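Local structure of endoglucanase E-5 (Thermobifida fusca, 2CKS) at residues Ala120-Ala123 with Gln124-Ser128. The protein hydrolyses internal beta-1,4-glucosidic linkages in cellulose, lichenin and cereal beta-D-glucans, this chain being its catalytic domain from glycoside hydrolase family 5. Numbering follows the deposited sequence.
With NA (sodium ion), chain H.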
loop_
_atom_site.group_PDB
_atom_site.type_symbol
_atom_site.label_atom_id
_atom_site.label_comp_id
_atom_site.label_asym_id
_atom_site.label_seq_id
_atom_site.Cartn_x
_atom_site.Cartn_y
_atom_site.Cartn_z
ATOM N N ALA A 120 -2.493 -0.904 18.104
ATOM C CA ALA A 120 -3.365 -1.444 19.143
ATOM C C ALA A 120 -4.735 -0.783 19.066
ATOM O O ALA A 120 -5.756 -1.453 19.139
ATOM C CB ALA A 120 -2.767 -1.238 20.512
ATOM N N GLU A 121 -4.760 0.537 18.909
ATOM C CA GLU A 121 -6.029 1.251 18.823
ATOM C C GLU A 121 -6.808 0.878 17.553
ATOM O O GLU A 121 -8.017 0.622 17.600
ATOM C CB GLU A 121 -5.833 2.764 18.890
ATOM C CG GLU A 121 -7.163 3.482 18.720
ATOM C CD GLU A 121 -7.177 4.933 19.136
ATOM O OE1 GLU A 121 -8.202 5.589 18.823
ATOM O OE2 GLU A 121 -6.200 5.416 19.753
ATOM N N ILE A 122 -6.116 0.833 16.421
ATOM C CA ILE A 122 -6.764 0.539 15.154
ATOM C C ILE A 122 -7.301 -0.886 15.163
ATOM O O ILE A 122 -8.447 -1.124 14.808
ATOM C CB ILE A 122 -5.776 0.725 13.985
ATOM C CG1 ILE A 122 -5.335 2.189 13.861
ATOM C CG2 ILE A 122 -6.380 0.198 12.676
ATOM C CD1 ILE A 122 -6.428 3.193 13.547
ATOM N N ALA A 123 -6.476 -1.841 15.578
ATOM C CA ALA A 123 -6.893 -3.243 15.572
ATOM C C ALA A 123 -8.078 -3.512 16.499
ATOM O O ALA A 123 -8.960 -4.293 16.155
ATOM C CB ALA A 123 -5.722 -4.154 15.926
ATOM N N GLN A 124 -8.096 -2.883 17.673
ATOM C CA GLN A 124 -9.216 -3.071 18.600
ATOM C C GLN A 124 -10.501 -2.497 18.003
ATOM O O GLN A 124 -11.528 -3.178 17.967
ATOM C CB GLN A 124 -8.938 -2.442 19.969
ATOM C CG GLN A 124 -9.950 -2.856 21.057
ATOM C CD GLN A 124 -11.186 -1.961 21.148
ATOM O OE1 GLN A 124 -11.210 -0.846 20.613
ATOM N NE2 GLN A 124 -12.212 -2.448 21.844
ATOM N N ARG A 125 -10.428 -1.268 17.497
ATOM C CA ARG A 125 -11.608 -0.595 16.960
ATOM C C ARG A 125 -12.205 -1.330 15.772
ATOM O O ARG A 125 -13.429 -1.432 15.645
ATOM C CB ARG A 125 -11.250 0.824 16.530
ATOM C CG ARG A 125 -12.423 1.638 15.996
ATOM C CD ARG A 125 -13.371 2.121 17.073
ATOM N NE ARG A 125 -12.793 3.199 17.877
ATOM C CZ ARG A 125 -12.750 4.489 17.520
ATOM N NH1 ARG A 125 -13.248 4.906 16.353
ATOM N NH2 ARG A 125 -12.194 5.372 18.341
ATOM N N HIS A 126 -11.343 -1.851 14.913
ATOM C CA HIS A 126 -11.772 -2.394 13.620
ATOM C C HIS A 126 -11.666 -3.914 13.513
ATOM O O HIS A 126 -11.785 -4.465 12.421
ATOM C CB HIS A 126 -10.975 -1.712 12.516
ATOM C CG HIS A 126 -11.146 -0.228 12.505
ATOM N ND1 HIS A 126 -12.221 0.390 11.904
ATOM C CD2 HIS A 126 -10.417 0.755 13.081
ATOM C CE1 HIS A 126 -12.126 1.696 12.078
ATOM N NE2 HIS A 126 -11.043 1.944 12.793
ATOM N N ALA A 127 -11.498 -4.592 14.652
ATOM C CA ALA A 127 -11.361 -6.053 14.674
ATOM C C ALA A 127 -12.503 -6.798 13.976
ATOM O O ALA A 127 -12.273 -7.845 13.373
ATOM C CB ALA A 127 -11.217 -6.557 16.116
ATOM N N SER A 128 -13.722 -6.273 14.052
ATOM C CA SER A 128 -14.877 -6.939 13.443
ATOM C C SER A 128 -14.918 -6.808 11.917
ATOM O O SER A 128 -15.603 -7.582 11.245
ATOM C CB SER A 128 -16.190 -6.424 14.049
ATOM O OG SER A 128 -16.446 -5.084 13.672
HETATM NA NA NA H . -10.868 -8.620 11.588
HETATM O O HOH W 1 -9.548 1.131 19.945
HETATM O O HOH W 2 -9.929 -5.986 11.102
HETATM O O HOH W 3 -12.417 -10.451 11.760
HETATM O O HOH W 4 -9.522 -9.104 10.534
HETATM O O HOH W 5 -9.874 -9.483 9.199
#
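Glu-121 O takes two donors at once: the amide of Arg-125, whose N lies 3.1 Å away in a nearly straight helical bond (165° at the hydrogen), and a water. That water gives its other proton to Gln-124 OE1, 2.7 Å from it, so a backbone carbonyl and a side-chain amide one turn on share one solvent molecule. In one of the two deposited conformers of Gln-124 a bend at chi2 (-89°) turns the amide back to meet it. Glu-121 and Arg-125 then run side by side, pointing the same way, yet their charges stay apart, with OE1 4.0 Å from NH2 and well out of the guanidinium plane. No N-H of Arg-125 points at OE1, which instead forms a salt bridge to Arg-76 NH2 and a hydrogen bond with His-83 NE2, both on helix 75-90.

Ile-122 O serves the following turn, accepting the amide of His-126, with N 3.0 Å from O, while CD2 of the imidazole sits at 3.2 Å from the same oxygen, which lies at the ring edge. Arg-125 CG covers part of one ring face. The imidazole is held at both nitrogens: Lys-129 bonds ND1 and His-83 bonds NE2, which should fix its rotation. All this occupies the C-terminal end of helix 112-126, the link between strands 95-101 and 132-135 in a beta-alpha-beta unit of the TIM barrel. On its inner side Ile-122 and Ala-123 pack on Tyr-134.

Next along the chain, Ala-127 O binds the sodium ion at 2.4 Å. A water ligand of the ion lies 2.7 Å from His-126 O and can donate to it. The backbone O of Lys-129 and the side chains of Asp-163 and Asp-165 complete the protein part of this site, and Ala-127 O with both aspartates also binds a zinc ion.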